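Local coordinates for 26S proteasome regulatory subunit rpn10 (Schizosaccharomyces pombe, PDB 2X5N), which binds K48-linked polyubiquitin chains and shields them from disassembly by deubiquitinating enzymes, thereby promoting protein degradation by the 26S proteasome, at residues Leu2-Ile7 and Ser62-Asp67; Gly54-Gln59 and Pro79-Ala84; Leu127-Lys132 and Ile156-Ser161. One frame throughout, in Å; residues are numbered along the deposited sequence.

Contact 1 of 3, residues Leu2-Ile7 and Ser62-Asp67. With SO4 (sulfate ion), chain B.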
loop_
_atom_site.group_PDB
_atom_site.type_symbol
_atom_site.label_atom_id
_atom_site.label_comp_id
_atom_site.label_asym_id
_atom_site.label_seq_id
_atom_site.Cartn_x
_atom_site.Cartn_y
_atom_site.Cartn_z
ATOM N N LEU A 2 -17.336 -3.889 0.447
ATOM C CA LEU A 2 -17.073 -4.308 -0.915
ATOM C C LEU A 2 -16.168 -3.273 -1.587
ATOM O O LEU A 2 -16.586 -2.143 -1.861
ATOM C CB LEU A 2 -18.385 -4.468 -1.671
ATOM C CG LEU A 2 -18.241 -4.787 -3.155
ATOM C CD1 LEU A 2 -17.622 -6.137 -3.362
ATOM C CD2 LEU A 2 -19.616 -4.768 -3.816
ATOM N N GLU A 3 -14.909 -3.659 -1.794
ATOM C CA GLU A 3 -13.895 -2.753 -2.309
ATOM C C GLU A 3 -12.830 -3.490 -3.130
ATOM O O GLU A 3 -12.537 -4.669 -2.907
ATOM C CB GLU A 3 -13.241 -1.939 -1.172
ATOM C CG GLU A 3 -12.463 -2.779 -0.151
ATOM C CD GLU A 3 -11.921 -1.967 1.011
ATOM O OE1 GLU A 3 -11.858 -0.728 0.915
ATOM O OE2 GLU A 3 -11.526 -2.576 2.030
ATOM N N ALA A 4 -12.258 -2.751 -4.073
ATOM C CA ALA A 4 -11.082 -3.138 -4.837
ATOM C C ALA A 4 -9.906 -2.395 -4.254
ATOM O O ALA A 4 -9.972 -1.170 -4.061
ATOM C CB ALA A 4 -11.251 -2.706 -6.287
ATOM N N THR A 5 -8.813 -3.102 -4.008
ATOM C CA THR A 5 -7.661 -2.510 -3.340
ATOM C C THR A 5 -6.420 -2.717 -4.174
ATOM O O THR A 5 -6.075 -3.852 -4.522
ATOM C CB THR A 5 -7.424 -3.163 -1.959
ATOM O OG1 THR A 5 -8.596 -3.040 -1.145
ATOM C CG2 THR A 5 -6.269 -2.534 -1.210
ATOM N N MET A 6 -5.740 -1.617 -4.485
ATOM C CA MET A 6 -4.412 -1.700 -5.073
ATOM C C MET A 6 -3.389 -1.612 -3.954
ATOM O O MET A 6 -3.380 -0.631 -3.202
ATOM C CB MET A 6 -4.159 -0.585 -6.086
ATOM C CG MET A 6 -4.983 -0.683 -7.370
ATOM S SD MET A 6 -4.713 -2.181 -8.316
ATOM C CE MET A 6 -3.036 -2.101 -8.683
ATOM N N ILE A 7 -2.557 -2.643 -3.851
ATOM C CA ILE A 7 -1.487 -2.716 -2.870
ATOM C C ILE A 7 -0.180 -2.320 -3.559
ATOM O O ILE A 7 0.201 -2.909 -4.549
ATOM C CB ILE A 7 -1.388 -4.125 -2.213
ATOM C CG1 ILE A 7 -2.729 -4.492 -1.541
ATOM C CG2 ILE A 7 -0.268 -4.102 -1.216
ATOM C CD1 ILE A 7 -2.862 -5.912 -1.074
ATOM N N SER A 62 0.204 -7.138 -10.839
ATOM C CA SER A 62 -0.963 -7.989 -10.956
ATOM C C SER A 62 -2.187 -7.135 -11.033
ATOM O O SER A 62 -2.362 -6.216 -10.224
ATOM C CB SER A 62 -1.114 -8.913 -9.748
ATOM O OG SER A 62 -2.276 -9.726 -9.901
ATOM N N THR A 63 -3.043 -7.435 -12.002
ATOM C CA THR A 63 -4.352 -6.817 -12.028
ATOM C C THR A 63 -5.208 -7.401 -10.892
ATOM O O THR A 63 -4.781 -8.295 -10.167
ATOM C CB THR A 63 -5.035 -6.993 -13.380
ATOM O OG1 THR A 63 -5.050 -8.377 -13.719
ATOM C CG2 THR A 63 -4.287 -6.190 -14.468
ATOM N N LEU A 64 -6.408 -6.859 -10.725
ATOM C CA LEU A 64 -7.268 -7.216 -9.615
ATOM C C LEU A 64 -7.608 -8.701 -9.639
ATOM O O LEU A 64 -7.988 -9.261 -10.666
ATOM C CB LEU A 64 -8.527 -6.360 -9.669
ATOM C CG LEU A 64 -8.282 -4.882 -9.332
ATOM C CD1 LEU A 64 -9.455 -4.020 -9.793
ATOM C CD2 LEU A 64 -8.044 -4.638 -7.849
ATOM N N THR A 65 -7.456 -9.332 -8.489
ATOM C CA THR A 65 -7.597 -10.779 -8.383
ATOM C C THR A 65 -7.925 -11.205 -6.957
ATOM O O THR A 65 -7.745 -10.426 -6.025
ATOM C CB THR A 65 -6.259 -11.471 -8.835
ATOM O OG1 THR A 65 -6.433 -12.883 -8.916
ATOM C CG2 THR A 65 -5.099 -11.166 -7.892
ATOM N N ARG A 66 -8.341 -12.459 -6.796
ATOM C CA ARG A 66 -8.434 -13.113 -5.490
ATOM C C ARG A 66 -7.390 -14.229 -5.333
ATOM O O ARG A 66 -7.344 -14.903 -4.304
ATOM C CB ARG A 66 -9.845 -13.672 -5.271
ATOM C CG ARG A 66 -10.858 -12.548 -5.084
ATOM C CD ARG A 66 -12.254 -13.026 -4.850
ATOM N NE ARG A 66 -12.422 -13.787 -3.606
ATOM C CZ ARG A 66 -12.724 -13.258 -2.419
ATOM N NH1 ARG A 66 -12.809 -11.961 -2.258
ATOM N NH2 ARG A 66 -12.931 -14.042 -1.371
ATOM N N ASP A 67 -6.551 -14.396 -6.348
ATOM C CA ASP A 67 -5.534 -15.442 -6.369
ATOM C C ASP A 67 -4.176 -14.884 -5.913
ATOM O O ASP A 67 -3.469 -14.228 -6.684
ATOM C CB ASP A 67 -5.437 -16.013 -7.792
ATOM C CG ASP A 67 -4.451 -17.161 -7.898
ATOM O OD1 ASP A 67 -3.787 -17.466 -6.902
ATOM O OD2 ASP A 67 -4.328 -17.751 -8.982
HETATM S S SO4 B . -20.482 -2.159 1.550
HETATM O O1 SO4 B . -20.806 -0.973 2.343
HETATM O O2 SO4 B . -20.150 -3.282 2.447
HETATM O O3 SO4 B . -21.664 -2.486 0.767
HETATM O O4 SO4 B . -19.395 -1.811 0.683
#
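A4, T5 and M6 on strand 3-9, an inner strand of the von Willebrand A sheet, all meet L64, at the corner where the chain leaves edge strand 60-63. Strand 47-52 lies between the two in the sheet, so this is side-chain contact across an intervening strand and not strand pairing; even the nearest CA atoms, those of A4 and L64, stay 7.3 Å apart. At the start of the first segment, the backbone N of L2 gives a fairly straight hydrogen bond (166°) to O4 of a sulfate, 2.9 Å away; R106 also holds this ion, which probably comes from the crystallisation liquor. The carboxylate of E3 is bridged to K39 and R108. A4 is the first to touch: its CB lies 4.1 Å from CD2 of L64, with CD1 almost as near. T5 contributes backbone only, its O sitting 3.9 Å from the same CD2 of L64. M6 has CG anti to its carbonyl carbon (chi1 -69°) and then bends at both chi2 and chi3, which puts SD 4.2 Å from CD2 of L64; the two side chains cross at about a right angle. M47 and M51 of the intervening strand join in, touching L64 and M6 respectively. Beyond L64, T65 forms an ST turn, its OG1 accepting from D67 N at 3.0 Å, and D67 caps the start of helix 68-75. Across the two segments themselves there are only van der Waals contacts, most of them gathered on one methyl of L64. The join therefore rests on shape and on the exclusion of water from apolar surface, with little directional preference of its own.

Contact 2 of 3, residues Gly54-Gln59 and Pro79-Ala84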
loop_
_atom_site.group_PDB
_atom_site.type_symbol
_atom_site.label_atom_id
_atom_site.label_comp_id
_atom_site.label_asym_id
_atom_site.label_seq_id
_atom_site.Cartn_x
_atom_site.Cartn_y
_atom_site.Cartn_z
ATOM N N GLY A 54 8.843 1.576 -6.698
ATOM C CA GLY A 54 10.276 1.781 -6.747
ATOM C C GLY A 54 10.903 1.336 -8.040
ATOM O O GLY A 54 10.253 1.310 -9.115
ATOM N N ASP A 55 12.200 1.057 -7.964
ATOM C CA ASP A 55 12.930 0.791 -9.197
ATOM C C ASP A 55 12.732 1.844 -10.272
ATOM O O ASP A 55 12.606 1.508 -11.442
ATOM C CB ASP A 55 12.912 -0.689 -9.631
ATOM C CG ASP A 55 13.916 -1.037 -10.694
ATOM O OD1 ASP A 55 14.956 -0.350 -10.815
ATOM O OD2 ASP A 55 13.629 -2.045 -11.387
ATOM N N ASN A 56 12.598 3.100 -9.846
ATOM C CA ASN A 56 12.514 4.181 -10.809
ATOM C C ASN A 56 11.220 4.483 -11.525
ATOM O O ASN A 56 11.078 5.498 -12.181
ATOM C CB ASN A 56 13.754 4.322 -11.700
ATOM C CG ASN A 56 15.031 4.262 -10.926
ATOM O OD1 ASN A 56 15.272 5.091 -10.046
ATOM N ND2 ASN A 56 15.880 3.284 -11.252
ATOM N N SER A 57 10.274 3.564 -11.412
ATOM C CA SER A 57 9.076 3.636 -12.234
ATOM C C SER A 57 8.054 2.656 -11.708
ATOM O O SER A 57 8.271 1.443 -11.752
ATOM C CB SER A 57 9.385 3.300 -13.701
ATOM O OG SER A 57 8.202 3.482 -14.447
ATOM N N PRO A 58 6.934 3.161 -11.208
ATOM C CA PRO A 58 5.861 2.262 -10.791
ATOM C C PRO A 58 5.349 1.271 -11.797
ATOM O O PRO A 58 5.158 1.696 -12.941
ATOM C CB PRO A 58 4.802 3.173 -10.186
ATOM C CG PRO A 58 5.513 4.445 -9.883
ATOM C CD PRO A 58 6.616 4.562 -10.906
ATOM N N GLN A 59 5.141 0.014 -11.434
ATOM C CA GLN A 59 4.697 -0.991 -12.379
ATOM C C GLN A 59 3.479 -1.707 -11.837
ATOM O O GLN A 59 3.440 -2.019 -10.671
ATOM C CB GLN A 59 5.768 -2.063 -12.553
ATOM C CG GLN A 59 7.126 -1.588 -12.914
ATOM C CD GLN A 59 7.186 -1.053 -14.312
ATOM O OE1 GLN A 59 6.719 -1.699 -15.255
ATOM N NE2 GLN A 59 7.805 0.119 -14.478
ATOM N N PRO A 79 13.256 -6.755 -9.301
ATOM C CA PRO A 79 14.285 -5.874 -8.767
ATOM C C PRO A 79 13.966 -5.063 -7.540
ATOM O O PRO A 79 12.859 -4.514 -7.533
ATOM C CB PRO A 79 14.823 -5.110 -9.976
ATOM C CG PRO A 79 14.204 -5.791 -11.172
ATOM C CD PRO A 79 12.928 -6.414 -10.691
ATOM N N VAL A 80 14.889 -4.913 -6.602
ATOM C CA VAL A 80 14.720 -4.053 -5.447
ATOM C C VAL A 80 15.937 -3.131 -5.479
ATOM O O VAL A 80 17.059 -3.556 -5.197
ATOM C CB VAL A 80 14.643 -4.864 -4.138
ATOM C CG1 VAL A 80 14.412 -3.918 -2.970
ATOM C CG2 VAL A 80 13.501 -5.883 -4.201
ATOM N N ARG A 81 15.718 -1.890 -5.911
ATOM C CA ARG A 81 16.793 -0.966 -6.265
ATOM C C ARG A 81 16.182 0.353 -6.720
ATOM O O ARG A 81 14.970 0.464 -6.867
ATOM C CB ARG A 81 17.636 -1.551 -7.414
ATOM C CG ARG A 81 16.834 -1.688 -8.708
ATOM C CD ARG A 81 17.663 -2.255 -9.852
ATOM N NE ARG A 81 18.887 -1.489 -10.087
ATOM C CZ ARG A 81 18.941 -0.328 -10.728
ATOM N NH1 ARG A 81 17.839 0.238 -11.206
ATOM N NH2 ARG A 81 20.116 0.272 -10.886
ATOM N N GLY A 82 17.024 1.349 -6.961
ATOM C CA GLY A 82 16.527 2.588 -7.539
ATOM C C GLY A 82 15.647 3.439 -6.640
ATOM O O GLY A 82 15.579 3.232 -5.430
ATOM N N ASN A 83 15.022 4.442 -7.247
ATOM C CA ASN A 83 14.235 5.438 -6.531
ATOM C C ASN A 83 12.773 5.071 -6.418
ATOM O O ASN A 83 12.216 4.395 -7.290
ATOM C CB ASN A 83 14.268 6.779 -7.281
ATOM C CG ASN A 83 15.652 7.332 -7.427
ATOM O OD1 ASN A 83 16.466 7.188 -6.541
ATOM N ND2 ASN A 83 15.925 7.960 -8.555
ATOM N N ALA A 84 12.144 5.556 -5.351
ATOM C CA ALA A 84 10.707 5.431 -5.179
ATOM C C ALA A 84 10.016 6.653 -5.756
ATOM O O ALA A 84 10.492 7.782 -5.593
ATOM C CB ALA A 84 10.378 5.289 -3.717
#
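N56 N donates to N83 O (2.9 Å, 155°), while D55 N makes only a weak bond to R81 O, so the type I' turn G54-S57 lies against the backbone of 81-83. The asparagines answer each other: N83 N reaches OD1 of N56 at 2.9 Å, along a straight N-H (167°) but from above the carbonyl plane. ND2 of N56 meanwhile lies over G82, 3.8 Å from its CA. Both loops gather at the end of the sheet that carries the MIDAS in metal-binding von Willebrand A domains, and N11, from the loop after strand 3-9, ties to both, bonding P79 O and, weakly, G54 N. D55 and R81 form a salt bridge. R81 bends at chi3 (-54°), which brings NH1 to within 3.0 Å of OD1 of D55; the oxygen lies in the guanidinium plane, though the carboxylate itself is turned steeply against it. The other oxygen, OD2 of D55, rests 3.6 Å from CB of P79. With an alanine in place of D55, the guanidinium of R81 would probably be left without its mate and free to turn, and the ring of P79 without the carboxylate oxygen against it.

Contact 3 of 3, residues Leu127-Lys132 and Ile156-Ser161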
loop_
_atom_site.group_PDB
_atom_site.type_symbol
_atom_site.label_atom_id
_atom_site.label_comp_id
_atom_site.label_asym_id
_atom_site.label_seq_id
_atom_site.Cartn_x
_atom_site.Cartn_y
_atom_site.Cartn_z
ATOM N N LEU A 127 -2.221 15.838 -3.921
ATOM C CA LEU A 127 -2.466 14.417 -4.205
ATOM C C LEU A 127 -3.636 13.905 -3.337
ATOM O O LEU A 127 -4.566 13.253 -3.834
ATOM C CB LEU A 127 -1.191 13.598 -3.962
ATOM C CG LEU A 127 -0.112 13.655 -5.047
ATOM C CD1 LEU A 127 1.248 13.219 -4.494
ATOM C CD2 LEU A 127 -0.484 12.793 -6.251
ATOM N N ALA A 128 -3.575 14.201 -2.042
ATOM C CA ALA A 128 -4.552 13.715 -1.080
ATOM C C ALA A 128 -5.952 14.258 -1.359
ATOM O O ALA A 128 -6.933 13.532 -1.319
ATOM C CB ALA A 128 -4.115 14.109 0.325
ATOM N N LYS A 129 -6.045 15.550 -1.632
ATOM C CA LYS A 129 -7.341 16.158 -1.833
ATOM C C LYS A 129 -7.957 15.682 -3.130
ATOM O O LYS A 129 -9.167 15.545 -3.222
ATOM C CB LYS A 129 -7.243 17.685 -1.805
ATOM C CG LYS A 129 -6.927 18.243 -0.423
ATOM C CD LYS A 129 -7.146 19.747 -0.346
ATOM C CE LYS A 129 -7.120 20.227 1.095
ATOM N NZ LYS A 129 -7.390 21.683 1.220
ATOM N N ARG A 130 -7.112 15.432 -4.129
ATOM C CA ARG A 130 -7.565 14.825 -5.366
ATOM C C ARG A 130 -8.110 13.403 -5.118
ATOM O O ARG A 130 -9.186 13.085 -5.634
ATOM C CB ARG A 130 -6.438 14.827 -6.424
ATOM C CG ARG A 130 -6.813 14.223 -7.771
ATOM C CD ARG A 130 -7.905 15.030 -8.470
ATOM N NE ARG A 130 -7.454 16.374 -8.825
ATOM C CZ ARG A 130 -8.213 17.292 -9.417
ATOM N NH1 ARG A 130 -9.471 17.020 -9.737
ATOM N NH2 ARG A 130 -7.712 18.485 -9.686
ATOM N N MET A 131 -7.409 12.567 -4.337
ATOM C CA MET A 131 -7.948 11.251 -3.963
ATOM C C MET A 131 -9.309 11.387 -3.286
ATOM O O MET A 131 -10.234 10.626 -3.570
ATOM C CB MET A 131 -7.010 10.497 -3.012
ATOM C CG MET A 131 -5.724 9.944 -3.639
ATOM S SD MET A 131 -4.983 8.682 -2.629
ATOM C CE MET A 131 -6.148 7.353 -2.807
ATOM N N LYS A 132 -9.431 12.345 -2.372
ATOM C CA LYS A 132 -10.652 12.475 -1.607
ATOM C C LYS A 132 -11.787 12.862 -2.550
ATOM O O LYS A 132 -12.903 12.345 -2.452
ATOM C CB LYS A 132 -10.488 13.519 -0.502
ATOM C CG LYS A 132 -11.717 13.666 0.368
ATOM C CD LYS A 132 -11.522 14.736 1.438
ATOM C CE LYS A 132 -12.779 14.906 2.279
ATOM N NZ LYS A 132 -12.655 16.004 3.276
ATOM N N ILE A 156 -2.673 12.076 5.038
ATOM C CA ILE A 156 -3.801 11.230 5.401
ATOM C C ILE A 156 -4.983 12.075 5.888
ATOM O O ILE A 156 -6.122 11.794 5.563
ATOM C CB ILE A 156 -3.374 10.142 6.413
ATOM C CG1 ILE A 156 -2.499 9.106 5.698
ATOM C CG2 ILE A 156 -4.600 9.448 6.991
ATOM C CD1 ILE A 156 -3.276 8.218 4.751
ATOM N N ASP A 157 -4.713 13.120 6.661
ATOM C CA ASP A 157 -5.771 13.975 7.158
ATOM C C ASP A 157 -6.506 14.640 5.999
ATOM O O ASP A 157 -7.720 14.790 6.042
ATOM C CB ASP A 157 -5.225 15.060 8.105
ATOM C CG ASP A 157 -4.774 14.506 9.434
ATOM O OD1 ASP A 157 -5.262 13.427 9.816
ATOM O OD2 ASP A 157 -3.942 15.165 10.097
ATOM N N ALA A 158 -5.773 15.005 4.943
ATOM C CA ALA A 158 -6.379 15.672 3.786
ATOM C C ALA A 158 -7.181 14.717 2.900
ATOM O O ALA A 158 -8.122 15.135 2.221
ATOM C CB ALA A 158 -5.314 16.367 2.957
ATOM N N ALA A 159 -6.798 13.444 2.888
ATOM C CA ALA A 159 -7.466 12.436 2.062
ATOM C C ALA A 159 -8.705 11.897 2.768
ATOM O O ALA A 159 -9.618 11.364 2.117
ATOM C CB ALA A 159 -6.508 11.280 1.760
ATOM N N ASN A 160 -8.722 11.991 4.092
ATOM C CA ASN A 160 -9.662 11.187 4.877
ATOM C C ASN A 160 -11.112 11.602 4.688
ATOM O O ASN A 160 -11.431 12.774 4.556
ATOM C CB ASN A 160 -9.268 11.260 6.354
ATOM C CG ASN A 160 -9.668 10.044 7.147
ATOM O OD1 ASN A 160 -10.239 9.102 6.641
ATOM N ND2 ASN A 160 -9.338 10.062 8.423
ATOM N N SER A 161 -11.984 10.611 4.656
ATOM C CA SER A 161 -13.408 10.834 4.583
ATOM C C SER A 161 -14.070 9.704 5.353
ATOM O O SER A 161 -13.823 8.549 5.073
ATOM C CB SER A 161 -13.876 10.818 3.138
ATOM O OG SER A 161 -15.220 11.265 3.063
HETATM O O HOH W 1 -10.278 15.197 4.987
#
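Two neighbouring helices on one face of the von Willebrand A sheet, 121-133 and 151-159, meet here through A128, A158 and A159; strand 136-143 links them in a beta-alpha-beta-alpha run. The small residues let the backbones close in until CA of A128 lies 4.5 Å from CA of A159. Methyl meets methyl between CB of A128 and CB of A158, 3.7 Å apart, and CA of A159 points a C-H at O of A128 (3.6 Å), an oxygen that also accepts the helical bond from K132 N. Beneath the seam, M131 and A159 both rest on I138 of the sheet.

K132 carries most of the remaining contact. Its CG is anti to the backbone N (chi1 -178°) and the chain stays extended from there, which lays it past the carbonyls at and just beyond the C-terminal end of helix 151-159: CD lies 3.5 Å from A158 O, and CE 3.4 Å from N160 O. NZ does not bond the peptide oxygens directly. It donates to a water 3.0 Å away, and this water gives its own hydrogens to D157 O (2.8 Å) and N160 O (2.7 Å). A positive charge thus sits beside the C-terminal end of a helix, where it would probably be favoured by the helix dipole, with the water carrying its bond to two carbonyl oxygens at once.

How the contacts relate
All three contacts belong to one von Willebrand A domain. Contacts 1 and 2 are interleaved along the chain: the second segment of contact 1 follows closely on the turn of contact 2, by way of strand 60-63, yet their centres are 21 Å apart and they do not otherwise touch. Contact 3 comes later in sequence, its centre 21 Å from that of contact 1 and 24 Å from that of contact 2; its nearest atoms are about 8 Å from contact 1 and about 11 Å from contact 2, without touching either. Contact 1 lies within the sheet, contact 2 in loops past strand ends, contact 3 on helices covering a face. Sulfate, probably from the crystallisation liquor, binds at L2 of contact 1 and R130 of contact 3.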